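Local structure of alanine racemase (Acinetobacter baumannii, 4QHR) at residues 1-5 with 270-275; 26-32 with 204-210; 125-129 with 172-177; 194-199 with 218-222. The protein is a two-domain enzyme of the alanine racemase family, built from an N-terminal TIM-type barrel and a C-terminal domain rich in β-strands. All coordinates share one frame; numbering follows the deposited sequence.

Contact 1 (1-5 with 270-275)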
loop_
_atom_site.group_PDB
_atom_site.type_symbol
_atom_site.label_atom_id
_atom_site.label_comp_id
_atom_site.label_asym_id
_atom_site.label_seq_id
_atom_site.Cartn_x
_atom_site.Cartn_y
_atom_site.Cartn_z
ATOM N N MET A 1 -17.440 10.059 11.266
ATOM C CA MET A 1 -16.097 9.447 11.061
ATOM C C MET A 1 -15.674 9.719 9.616
ATOM O O MET A 1 -16.512 9.825 8.717
ATOM C CB MET A 1 -16.089 7.944 11.315
ATOM C CG MET A 1 -16.886 7.159 10.308
ATOM S SD MET A 1 -17.232 5.415 10.668
ATOM C CE MET A 1 -15.700 4.646 10.116
ATOM N N ARG A 2 -14.362 9.806 9.439
ATOM C CA ARG A 2 -13.744 9.841 8.113
ATOM C C ARG A 2 -14.217 8.669 7.294
ATOM O O ARG A 2 -14.262 7.529 7.775
ATOM C CB ARG A 2 -12.178 9.793 8.235
ATOM C CG ARG A 2 -11.470 10.024 6.902
ATOM C CD ARG A 2 -10.000 10.093 7.142
ATOM N NE ARG A 2 -9.144 10.263 5.965
ATOM C CZ ARG A 2 -8.573 9.259 5.302
ATOM N NH1 ARG A 2 -8.857 7.979 5.623
ATOM N NH2 ARG A 2 -7.759 9.521 4.283
ATOM N N GLN A 3 -14.598 8.952 6.060
ATOM C CA GLN A 3 -15.104 7.963 5.107
ATOM C C GLN A 3 -14.051 7.622 4.048
ATOM O O GLN A 3 -13.686 8.435 3.226
ATOM C CB GLN A 3 -16.365 8.499 4.444
ATOM C CG GLN A 3 -17.436 8.779 5.466
ATOM C CD GLN A 3 -17.874 7.542 6.242
ATOM O OE1 GLN A 3 -18.001 6.463 5.694
ATOM N NE2 GLN A 3 -18.081 7.703 7.509
ATOM N N ALA A 4 -13.565 6.396 4.144
ATOM C CA ALA A 4 -12.667 5.752 3.183
ATOM C C ALA A 4 -13.025 4.291 3.283
ATOM O O ALA A 4 -12.868 3.681 4.333
ATOM C CB ALA A 4 -11.207 5.981 3.581
ATOM N N THR A 5 -13.534 3.737 2.193
ATOM C CA THR A 5 -14.168 2.416 2.174
ATOM C C THR A 5 -13.795 1.545 0.949
ATOM O O THR A 5 -13.678 2.008 -0.165
ATOM C CB THR A 5 -15.674 2.626 2.191
ATOM O OG1 THR A 5 -15.998 3.572 3.208
ATOM C CG2 THR A 5 -16.422 1.341 2.501
ATOM N N SER A 270 -11.284 12.708 1.214
ATOM C CA SER A 270 -10.674 12.022 2.302
ATOM C C SER A 270 -10.030 10.689 1.866
ATOM O O SER A 270 -10.395 9.632 2.359
ATOM C CB SER A 270 -11.675 11.761 3.427
ATOM O OG SER A 270 -12.809 10.994 2.980
ATOM N N ILE A 271 -9.057 10.784 0.990
ATOM C CA ILE A 271 -8.187 9.630 0.697
ATOM C C ILE A 271 -6.817 10.128 0.335
ATOM O O ILE A 271 -6.703 11.249 -0.197
ATOM C CB ILE A 271 -8.771 8.819 -0.447
ATOM C CG1 ILE A 271 -8.393 7.363 -0.278
ATOM C CG2 ILE A 271 -8.290 9.326 -1.832
ATOM C CD1 ILE A 271 -9.170 6.682 0.823
ATOM N N GLY A 272 -5.774 9.321 0.602
ATOM C CA GLY A 272 -4.438 9.639 0.101
ATOM C C GLY A 272 -3.576 8.400 0.102
ATOM O O GLY A 272 -4.099 7.277 0.251
ATOM N N TYR A 273 -2.265 8.567 -0.011
ATOM C CA TYR A 273 -1.415 7.407 -0.129
ATOM C C TYR A 273 -1.298 6.640 1.145
ATOM O O TYR A 273 -0.906 5.494 1.090
ATOM C CB TYR A 273 -0.041 7.673 -0.766
ATOM C CG TYR A 273 0.809 8.638 0.037
ATOM C CD1 TYR A 273 1.512 8.238 1.145
ATOM C CD2 TYR A 273 0.923 9.975 -0.370
ATOM C CE1 TYR A 273 2.307 9.149 1.867
ATOM C CE2 TYR A 273 1.706 10.858 0.304
ATOM C CZ TYR A 273 2.358 10.461 1.426
ATOM O OH TYR A 273 3.092 11.446 2.094
ATOM N N GLY A 274 -1.675 7.252 2.276
ATOM C CA GLY A 274 -1.773 6.559 3.559
ATOM C C GLY A 274 -2.910 5.571 3.632
ATOM O O GLY A 274 -2.937 4.715 4.555
ATOM N N ASP A 275 -3.857 5.688 2.691
ATOM C CA ASP A 275 -4.891 4.672 2.494
ATOM C C ASP A 275 -4.550 3.665 1.408
ATOM O O ASP A 275 -5.252 2.679 1.251
ATOM C CB ASP A 275 -6.183 5.323 2.107
ATOM C CG ASP A 275 -6.595 6.320 3.081
ATOM O OD1 ASP A 275 -7.164 5.857 4.100
ATOM O OD2 ASP A 275 -6.301 7.536 2.851
HETATM O O HOH W 1 -14.668 11.576 5.100
#
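An end-on, two-nitrogen salt bridge from R2 to D275 ties the start of the chain to the loop after strand 264-269, at the mixed β-sheet that strand 4-8 shares with strand 234-246. R2 reaches over with an extended chain: CG lies anti to the backbone N (chi1 -172°), and the methylenes run straight out to NE. NH1 meets D275 OD1 at 3.1 Å and NH2 meets D275 OD2 at 2.8 Å, each bond almost straight and each on the syn side of its oxygen. Guanidinium and carboxylate lie only 13° from coplanar. D275 OD2 has a second donor, for its anti lone pair takes the backbone N of G272 at 2.9 Å; that fixes the rotation of the carboxylate inside its own loop. OD1 also pairs with R350, so two arginines gather round one buried carboxylate, which probably favours its ionised form. R2 NH2 additionally reaches the carbonyl of D303, and the R2 side chain packs on F82 of the second subunit. Over one face of the guanidinium sits S270 O, 3.3 Å from NH2 but too poorly angled for a bond. The hydroxyl of S270 donates to Q3 O at 2.7 Å, tilted from the carbonyl plane, and accepts from a water that itself takes the backbone N of Q3. With Q3 held through its O directly and its N by way of the water, the next residue brings a methyl into the loop: A4 CB presses on I271 CD1 at a tight 3.5 Å.

Contact 2 (26-32 with 204-210)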
loop_
_atom_site.group_PDB
_atom_site.type_symbol
_atom_site.label_atom_id
_atom_site.label_comp_id
_atom_site.label_asym_id
_atom_site.label_seq_id
_atom_site.Cartn_x
_atom_site.Cartn_y
_atom_site.Cartn_z
ATOM N N ASN A 26 -13.321 -27.729 -19.777
ATOM C CA ASN A 26 -12.970 -29.051 -19.367
ATOM C C ASN A 26 -11.763 -29.095 -18.421
ATOM O O ASN A 26 -11.091 -30.083 -18.365
ATOM C CB ASN A 26 -12.764 -29.893 -20.611
ATOM C CG ASN A 26 -14.054 -30.061 -21.423
ATOM O OD1 ASN A 26 -14.011 -30.017 -22.632
ATOM N ND2 ASN A 26 -15.182 -30.203 -20.788
ATOM N N SER A 27 -11.525 -28.034 -17.663
ATOM C CA SER A 27 -10.364 -27.967 -16.743
ATOM C C SER A 27 -10.854 -27.688 -15.336
ATOM O O SER A 27 -11.852 -26.962 -15.151
ATOM C CB SER A 27 -9.497 -26.817 -17.121
ATOM O OG SER A 27 -8.816 -27.060 -18.327
ATOM N N LYS A 28 -10.139 -28.217 -14.371
ATOM C CA LYS A 28 -10.356 -27.857 -12.978
ATOM C C LYS A 28 -9.789 -26.467 -12.761
ATOM O O LYS A 28 -8.887 -26.071 -13.482
ATOM C CB LYS A 28 -9.682 -28.871 -12.069
ATOM C CG LYS A 28 -10.467 -30.172 -12.009
ATOM C CD LYS A 28 -9.641 -31.290 -11.409
ATOM C CE LYS A 28 -10.475 -32.487 -11.226
ATOM N NZ LYS A 28 -9.637 -33.556 -10.640
ATOM N N ILE A 29 -10.378 -25.707 -11.841
ATOM C CA ILE A 29 -9.908 -24.346 -11.615
ATOM C C ILE A 29 -9.200 -24.203 -10.266
ATOM O O ILE A 29 -9.795 -24.490 -9.214
ATOM C CB ILE A 29 -11.079 -23.364 -11.740
ATOM C CG1 ILE A 29 -11.733 -23.508 -13.124
ATOM C CG2 ILE A 29 -10.662 -21.935 -11.421
ATOM C CD1 ILE A 29 -13.079 -22.853 -13.163
ATOM N N VAL A 30 -7.956 -23.735 -10.335
ATOM C CA VAL A 30 -7.176 -23.295 -9.187
ATOM C C VAL A 30 -7.349 -21.767 -9.077
ATOM O O VAL A 30 -6.699 -21.016 -9.763
ATOM C CB VAL A 30 -5.706 -23.663 -9.305
ATOM C CG1 VAL A 30 -4.987 -23.390 -7.986
ATOM C CG2 VAL A 30 -5.535 -25.108 -9.634
ATOM N N SER A 31 -8.255 -21.303 -8.199
ATOM C CA SER A 31 -8.456 -19.864 -8.044
ATOM C C SER A 31 -7.269 -19.269 -7.209
ATOM O O SER A 31 -7.013 -19.681 -6.078
ATOM C CB SER A 31 -9.826 -19.551 -7.432
ATOM O OG SER A 31 -10.884 -19.691 -8.389
ATOM N N MET A 32 -6.541 -18.330 -7.799
ATOM C CA MET A 32 -5.361 -17.740 -7.126
ATOM C C MET A 32 -5.848 -16.617 -6.174
ATOM O O MET A 32 -6.419 -15.609 -6.601
ATOM C CB MET A 32 -4.346 -17.227 -8.128
ATOM C CG MET A 32 -3.851 -18.274 -9.094
ATOM S SD MET A 32 -3.196 -19.797 -8.427
ATOM C CE MET A 32 -1.782 -19.057 -7.638
ATOM N N ASN A 204 -5.166 -25.431 -21.914
ATOM C CA ASN A 204 -5.864 -25.578 -20.647
ATOM C C ASN A 204 -5.445 -26.837 -19.911
ATOM O O ASN A 204 -5.221 -26.807 -18.707
ATOM C CB ASN A 204 -7.394 -25.641 -20.834
ATOM C CG ASN A 204 -8.038 -24.313 -21.186
ATOM O OD1 ASN A 204 -7.448 -23.215 -21.133
ATOM N ND2 ASN A 204 -9.226 -24.405 -21.551
ATOM N N PHE A 205 -5.336 -27.951 -20.647
ATOM C CA PHE A 205 -5.094 -29.265 -19.992
ATOM C C PHE A 205 -5.962 -29.486 -18.750
ATOM O O PHE A 205 -7.182 -29.203 -18.779
ATOM C CB PHE A 205 -3.603 -29.448 -19.755
ATOM C CG PHE A 205 -2.800 -29.392 -21.018
ATOM C CD1 PHE A 205 -2.964 -30.397 -21.983
ATOM C CD2 PHE A 205 -1.923 -28.345 -21.284
ATOM C CE1 PHE A 205 -2.258 -30.373 -23.182
ATOM C CE2 PHE A 205 -1.191 -28.335 -22.473
ATOM C CZ PHE A 205 -1.380 -29.339 -23.427
ATOM N N ASP A 206 -5.373 -29.944 -17.642
ATOM C CA ASP A 206 -6.173 -30.425 -16.503
ATOM C C ASP A 206 -6.552 -29.344 -15.476
ATOM O O ASP A 206 -7.609 -29.423 -14.852
ATOM C CB ASP A 206 -5.401 -31.543 -15.840
ATOM C CG ASP A 206 -5.012 -32.622 -16.846
ATOM O OD1 ASP A 206 -5.908 -33.426 -17.199
ATOM O OD2 ASP A 206 -3.890 -32.613 -17.344
ATOM N N TYR A 207 -5.688 -28.361 -15.289
ATOM C CA TYR A 207 -5.892 -27.276 -14.337
ATOM C C TYR A 207 -5.500 -25.931 -14.948
ATOM O O TYR A 207 -4.410 -25.771 -15.429
ATOM C CB TYR A 207 -5.019 -27.478 -13.100
ATOM C CG TYR A 207 -5.374 -28.661 -12.248
ATOM C CD1 TYR A 207 -4.811 -29.916 -12.507
ATOM C CD2 TYR A 207 -6.251 -28.543 -11.202
ATOM C CE1 TYR A 207 -5.138 -31.026 -11.734
ATOM C CE2 TYR A 207 -6.572 -29.645 -10.415
ATOM C CZ TYR A 207 -6.020 -30.878 -10.706
ATOM O OH TYR A 207 -6.310 -31.966 -9.930
ATOM N N VAL A 208 -6.413 -24.962 -14.880
ATOM C CA VAL A 208 -6.110 -23.567 -15.161
ATOM C C VAL A 208 -6.019 -22.824 -13.799
ATOM O O VAL A 208 -6.627 -23.253 -12.776
ATOM C CB VAL A 208 -7.166 -22.960 -16.115
ATOM C CG1 VAL A 208 -7.125 -23.691 -17.451
ATOM C CG2 VAL A 208 -8.562 -22.931 -15.520
ATOM N N ARG A 209 -5.301 -21.717 -13.810
ATOM C CA ARG A 209 -4.989 -20.939 -12.620
ATOM C C ARG A 209 -5.317 -19.463 -12.804
ATOM O O ARG A 209 -4.429 -18.663 -12.844
ATOM C CB ARG A 209 -3.530 -21.086 -12.259
ATOM C CG ARG A 209 -3.066 -22.545 -12.192
ATOM C CD ARG A 209 -1.689 -22.701 -11.579
ATOM N NE ARG A 209 -0.641 -21.877 -12.222
ATOM C CZ ARG A 209 0.154 -22.239 -13.223
ATOM N NH1 ARG A 209 0.025 -23.430 -13.811
ATOM N NH2 ARG A 209 1.067 -21.370 -13.681
ATOM N N PRO A 210 -6.594 -19.121 -12.912
ATOM C CA PRO A 210 -6.918 -17.731 -12.969
ATOM C C PRO A 210 -6.629 -16.953 -11.683
ATOM O O PRO A 210 -6.994 -17.397 -10.591
ATOM C CB PRO A 210 -8.418 -17.724 -13.133
ATOM C CG PRO A 210 -8.842 -18.971 -12.381
ATOM C CD PRO A 210 -7.796 -19.960 -12.771
HETATM O O HOH W 2 -10.652 -26.756 -20.718
#
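K28 beside Y207 and I29 beside V208 form the parallel pairing that closes the TIM-type barrel, joining its first strand, 28-32, to its last, 207-208. K28 N donates to D206 O, V208 N to K28 O (3.1 Å), V30 N to V208 O (2.8 Å), and M32 N to P210 O at 3.0 Å. P210, lacking an N-H, skips one rung and sets its CD 3.4 Å from V30 O.

One side of the sheet carries K28 and Y207, which run side by side, the lysine CD 3.6 Å from the ring's CE2; V30 CG2 also reaches the ring, at CD2. The other carries I29 and V208, packed against helix 10-23 and helix 194-199 respectively. There I29 CG2, anti to its own backbone N, meets P210 CG at 3.6 Å, the side chains crossing at about a right angle. R209 turns its guanidinium toward the modified residue LLP at position 34, whose N1 takes a bond from NE, while NH2 holds the carbonyl of M158.

At the N-terminal end of strand 28-32, S27 OG donates to F205 O at 2.7 Å from above the carbonyl plane and accepts from a water that also links N26 N and N204 ND2.

Contact 3 (125-129 with 172-177)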
loop_
_atom_site.group_PDB
_atom_site.type_symbol
_atom_site.label_atom_id
_atom_site.label_comp_id
_atom_site.label_asym_id
_atom_site.label_seq_id
_atom_site.Cartn_x
_atom_site.Cartn_y
_atom_site.Cartn_z
ATOM N N LYS A 125 7.425 -27.681 -11.125
ATOM C CA LYS A 125 7.491 -26.398 -11.827
ATOM C C LYS A 125 8.661 -26.394 -12.823
ATOM O O LYS A 125 9.773 -26.673 -12.468
ATOM C CB LYS A 125 7.628 -25.268 -10.789
ATOM C CG LYS A 125 7.881 -23.815 -11.269
ATOM C CD LYS A 125 6.813 -23.236 -12.182
ATOM C CE LYS A 125 6.720 -21.684 -12.120
ATOM N NZ LYS A 125 7.721 -21.014 -12.984
ATOM N N LEU A 126 8.349 -26.033 -14.056
ATOM C CA LEU A 126 9.307 -25.844 -15.113
ATOM C C LEU A 126 9.734 -24.392 -15.208
ATOM O O LEU A 126 8.904 -23.470 -15.227
ATOM C CB LEU A 126 8.649 -26.188 -16.445
ATOM C CG LEU A 126 9.424 -26.032 -17.773
ATOM C CD1 LEU A 126 10.592 -27.006 -17.842
ATOM C CD2 LEU A 126 8.493 -26.214 -18.954
ATOM N N ASN A 127 11.035 -24.207 -15.302
ATOM C CA ASN A 127 11.601 -22.924 -15.734
ATOM C C ASN A 127 11.874 -23.093 -17.219
ATOM O O ASN A 127 12.839 -23.796 -17.614
ATOM C CB ASN A 127 12.892 -22.644 -14.990
ATOM C CG ASN A 127 13.679 -21.478 -15.569
ATOM O OD1 ASN A 127 13.215 -20.700 -16.434
ATOM N ND2 ASN A 127 14.861 -21.333 -15.067
ATOM N N SER A 128 11.042 -22.466 -18.026
ATOM C CA SER A 128 11.141 -22.583 -19.478
ATOM C C SER A 128 11.700 -21.323 -20.109
ATOM O O SER A 128 11.631 -21.172 -21.344
ATOM C CB SER A 128 9.747 -22.862 -20.061
ATOM O OG SER A 128 8.788 -21.887 -19.678
ATOM N N GLY A 129 12.225 -20.401 -19.280
ATOM C CA GLY A 129 12.679 -19.084 -19.779
ATOM C C GLY A 129 12.481 -17.892 -18.851
ATOM O O GLY A 129 13.181 -16.913 -18.976
ATOM N N GLN A 172 8.436 -19.926 -27.472
ATOM C CA GLN A 172 9.506 -20.718 -26.879
ATOM C C GLN A 172 8.979 -21.494 -25.634
ATOM O O GLN A 172 9.264 -22.674 -25.444
ATOM C CB GLN A 172 10.692 -19.832 -26.492
ATOM C CG GLN A 172 11.834 -20.591 -25.809
ATOM C CD GLN A 172 12.848 -19.681 -25.108
ATOM O OE1 GLN A 172 13.457 -18.822 -25.734
ATOM N NE2 GLN A 172 13.037 -19.884 -23.791
ATOM N N GLN A 173 8.221 -20.799 -24.793
ATOM C CA GLN A 173 7.638 -21.397 -23.609
ATOM C C GLN A 173 6.560 -22.443 -23.952
ATOM O O GLN A 173 6.511 -23.475 -23.286
ATOM C CB GLN A 173 7.058 -20.324 -22.687
ATOM C CG GLN A 173 8.085 -19.555 -21.872
ATOM C CD GLN A 173 7.426 -18.834 -20.709
ATOM O OE1 GLN A 173 6.891 -17.724 -20.854
ATOM N NE2 GLN A 173 7.411 -19.489 -19.549
ATOM N N LYS A 174 5.699 -22.193 -24.954
ATOM C CA LYS A 174 4.661 -23.180 -25.298
ATOM C C LYS A 174 5.349 -24.480 -25.724
ATOM O O LYS A 174 5.042 -25.548 -25.190
ATOM C CB LYS A 174 3.689 -22.683 -26.369
ATOM N N GLN A 175 6.308 -24.366 -26.655
ATOM C CA GLN A 175 7.033 -25.520 -27.221
ATOM C C GLN A 175 7.864 -26.265 -26.174
ATOM O O GLN A 175 7.908 -27.507 -26.158
ATOM C CB GLN A 175 7.900 -25.090 -28.441
ATOM C CG GLN A 175 7.282 -25.233 -29.843
ATOM C CD GLN A 175 5.796 -24.868 -29.964
ATOM O OE1 GLN A 175 4.990 -25.661 -30.452
ATOM N NE2 GLN A 175 5.431 -23.667 -29.538
ATOM N N GLN A 176 8.510 -25.531 -25.282
ATOM C CA GLN A 176 9.217 -26.170 -24.179
ATOM C C GLN A 176 8.221 -27.004 -23.308
ATOM O O GLN A 176 8.466 -28.184 -22.993
ATOM C CB GLN A 176 9.963 -25.111 -23.379
ATOM C CG GLN A 176 10.797 -25.644 -22.249
ATOM C CD GLN A 176 12.106 -24.901 -22.090
ATOM O OE1 GLN A 176 12.355 -23.911 -22.773
ATOM N NE2 GLN A 176 12.951 -25.372 -21.179
ATOM N N PHE A 177 7.091 -26.403 -22.963
ATOM C CA PHE A 177 6.062 -27.074 -22.183
ATOM C C PHE A 177 5.489 -28.330 -22.879
ATOM O O PHE A 177 5.326 -29.365 -22.228
ATOM C CB PHE A 177 4.910 -26.116 -21.879
ATOM C CG PHE A 177 3.931 -26.675 -20.893
ATOM C CD1 PHE A 177 4.249 -26.707 -19.558
ATOM C CD2 PHE A 177 2.704 -27.187 -21.311
ATOM C CE1 PHE A 177 3.361 -27.221 -18.645
ATOM C CE2 PHE A 177 1.809 -27.719 -20.394
ATOM C CZ PHE A 177 2.133 -27.738 -19.070
#
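L126 begins the contact by turning its CD2 methyl to the helix, 4.1 Å from both Q176 CG and F177 CA. The same methyl lies at the edge of the F177 ring, close to its plane, with CD1 the nearest ring atom at 4.3 Å. N127 points the other way from CA and works within its own loop: its OD1 accepts from the backbone N of G129 at 3.0 Å, an Asx turn, and also from N131 N. The turn spans S128, whose hydroxyl and carbonyl face helix 168-184. This is a loop at the end of a barrel strand, 122-125, meeting the outer helix that comes after the next strand, 154-157, of the TIM-type barrel.

S128 OG stands between its backbone N and carbonyl carbon (chi1 55°), where Q173 NE2 donates to it at 2.8 Å. That bond is nearly straight and lies in the plane of the Q173 amide. Q173 is held at both ends of its amide, since NE2 also donates to H159 O and OE1 accepts from A161 N. On the non-polar side, S128 CB rests on Q176 CG at 3.7 Å. S128 O accepts from Q172 NE2 at 3.1 Å, a more bent bond made by an extended side chain with CG anti to its backbone N. G129, at a phi of 145° that suits glycine, brings its CA 4.1 Å from Q172 NE2.

Contact 4 (194-199 with 218-222)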
loop_
_atom_site.group_PDB
_atom_site.type_symbol
_atom_site.label_atom_id
_atom_site.label_comp_id
_atom_site.label_asym_id
_atom_site.label_seq_id
_atom_site.Cartn_x
_atom_site.Cartn_y
_atom_site.Cartn_z
ATOM N N SER A 194 -4.626 -15.931 -16.208
ATOM C CA SER A 194 -5.791 -15.305 -16.753
ATOM C C SER A 194 -5.589 -15.009 -18.241
ATOM O O SER A 194 -6.463 -15.272 -19.044
ATOM C CB SER A 194 -6.096 -13.982 -16.029
ATOM O OG SER A 194 -6.377 -14.202 -14.653
ATOM N N ALA A 195 -4.429 -14.477 -18.570
ATOM C CA ALA A 195 -4.170 -14.086 -19.971
ATOM C C ALA A 195 -4.259 -15.295 -20.923
ATOM O O ALA A 195 -4.888 -15.230 -22.028
ATOM C CB ALA A 195 -2.815 -13.397 -20.062
ATOM N N ALA A 196 -3.611 -16.382 -20.514
ATOM C CA ALA A 196 -3.624 -17.625 -21.284
ATOM C C ALA A 196 -5.016 -18.266 -21.356
ATOM O O ALA A 196 -5.354 -18.881 -22.379
ATOM C CB ALA A 196 -2.640 -18.615 -20.727
ATOM N N ILE A 197 -5.833 -18.144 -20.282
ATOM C CA ILE A 197 -7.237 -18.592 -20.358
ATOM C C ILE A 197 -7.964 -17.893 -21.531
ATOM O O ILE A 197 -8.744 -18.535 -22.272
ATOM C CB ILE A 197 -7.964 -18.441 -18.983
ATOM C CG1 ILE A 197 -7.366 -19.428 -17.971
ATOM C CG2 ILE A 197 -9.467 -18.688 -19.121
ATOM C CD1 ILE A 197 -7.709 -19.174 -16.532
ATOM N N PHE A 198 -7.724 -16.592 -21.725
ATOM C CA PHE A 198 -8.364 -15.871 -22.819
ATOM C C PHE A 198 -7.742 -16.233 -24.174
ATOM O O PHE A 198 -8.466 -16.405 -25.169
ATOM C CB PHE A 198 -8.298 -14.344 -22.607
ATOM C CG PHE A 198 -9.320 -13.820 -21.664
ATOM C CD1 PHE A 198 -10.606 -13.625 -22.080
ATOM C CD2 PHE A 198 -9.002 -13.509 -20.375
ATOM C CE1 PHE A 198 -11.582 -13.138 -21.210
ATOM C CE2 PHE A 198 -9.934 -13.005 -19.515
ATOM C CZ PHE A 198 -11.239 -12.836 -19.928
ATOM N N LYS A 199 -6.430 -16.391 -24.198
ATOM C CA LYS A 199 -5.744 -16.574 -25.472
ATOM C C LYS A 199 -5.537 -17.984 -25.981
ATOM O O LYS A 199 -5.588 -18.176 -27.161
ATOM C CB LYS A 199 -4.439 -15.900 -25.434
ATOM C CG LYS A 199 -4.634 -14.392 -25.466
ATOM C CD LYS A 199 -3.363 -13.657 -25.083
ATOM C CE LYS A 199 -2.282 -13.824 -26.122
ATOM N NZ LYS A 199 -1.191 -12.836 -25.917
ATOM N N SER A 218 -8.237 -6.396 -15.612
ATOM C CA SER A 218 -7.722 -6.932 -16.902
ATOM C C SER A 218 -6.293 -7.455 -16.885
ATOM O O SER A 218 -5.398 -6.809 -16.394
ATOM C CB SER A 218 -7.761 -5.859 -17.977
ATOM O OG SER A 218 -7.341 -6.426 -19.217
ATOM N N PRO A 219 -6.066 -8.643 -17.448
ATOM C CA PRO A 219 -4.661 -9.101 -17.632
ATOM C C PRO A 219 -3.942 -8.424 -18.832
ATOM O O PRO A 219 -2.766 -8.685 -19.011
ATOM C CB PRO A 219 -4.794 -10.576 -17.963
ATOM C CG PRO A 219 -6.174 -10.825 -18.261
ATOM C CD PRO A 219 -7.027 -9.596 -17.989
ATOM N N PHE A 220 -4.657 -7.600 -19.598
ATOM C CA PHE A 220 -4.173 -7.043 -20.882
ATOM C C PHE A 220 -4.181 -5.516 -20.860
ATOM O O PHE A 220 -5.184 -4.896 -20.493
ATOM C CB PHE A 220 -5.076 -7.491 -22.032
ATOM C CG PHE A 220 -5.216 -8.982 -22.161
ATOM C CD1 PHE A 220 -4.131 -9.747 -22.476
ATOM C CD2 PHE A 220 -6.453 -9.615 -22.019
ATOM C CE1 PHE A 220 -4.242 -11.117 -22.615
ATOM C CE2 PHE A 220 -6.582 -10.992 -22.160
ATOM C CZ PHE A 220 -5.457 -11.750 -22.442
ATOM N N ALA A 221 -3.091 -4.925 -21.328
ATOM C CA ALA A 221 -2.965 -3.465 -21.411
ATOM C C ALA A 221 -3.919 -2.866 -22.410
ATOM O O ALA A 221 -4.357 -1.734 -22.240
ATOM C CB ALA A 221 -1.521 -3.071 -21.758
ATOM N N ASP A 222 -4.273 -3.635 -23.437
ATOM C CA ASP A 222 -5.091 -3.148 -24.524
ATOM C C ASP A 222 -6.541 -3.671 -24.494
ATOM O O ASP A 222 -7.262 -3.560 -25.486
ATOM C CB ASP A 222 -4.396 -3.484 -25.862
ATOM C CG ASP A 222 -4.282 -4.985 -26.114
ATOM O OD1 ASP A 222 -4.500 -5.798 -25.194
ATOM O OD2 ASP A 222 -3.969 -5.368 -27.252
#
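The F220 ring meets helix 194-199 with its edge. F198 CB lies in the ring plane, 3.8 Å from F220 CE2, and A195 O lies close to that plane, 3.6 Å from F220 CZ. Over one face, offset toward the rim, is CG of the preceding P219, which packs the proline and phenylalanine of this loop together. The F198 ring meets it obliquely, planes 70° apart and centroids of the F198 and F220 rings 6.0 Å apart. F220 gets there because its CG is anti to the carbonyl carbon (chi1 -56°), which swings the ring back to the helix.

Around this pair the packing is aliphatic. A195 CB touches F220 CE1 at 3.7 Å, and the K199 chain runs antiparallel to the F220 side chain, its CD 3.6 Å from F220 CE1. P219 settles at the start of the helix, its CG 3.9 Å from S194 CB; L228 of helix 225-228 backs the proline and both phenylalanines.

The contact therefore rests on dispersion and shape, perhaps helped by the C-H edge facing the A195 carbonyl, while polar ends find other partners: K199 NZ bonds A163 O, and S194 OG bonds M213 N and the OP3 atom of the LLP residue at position 34.

In the fold
Contacts 2, 3 and 4 all belong to the barrel side of the molecule, whereas contact 1 lies across the chain's centre, about 37 Å from contact 2 between centres. Contacts 2 and 4 gather round the LLP residue at position 34: 204-210 supplies R209 to its ring nitrogen N1, and 194-199 supplies S194 to its phosphate oxygen OP3. They also touch directly, I197 CD1 lying 3.8 Å from both P210 CB and V208 CB. Contact 3 meets contact 2 further along the barrel, where F205 CE2 and F177 CE2 are 3.7 Å apart. Contacts 3 and 4 come no closer than about 9 Å between nearest atoms.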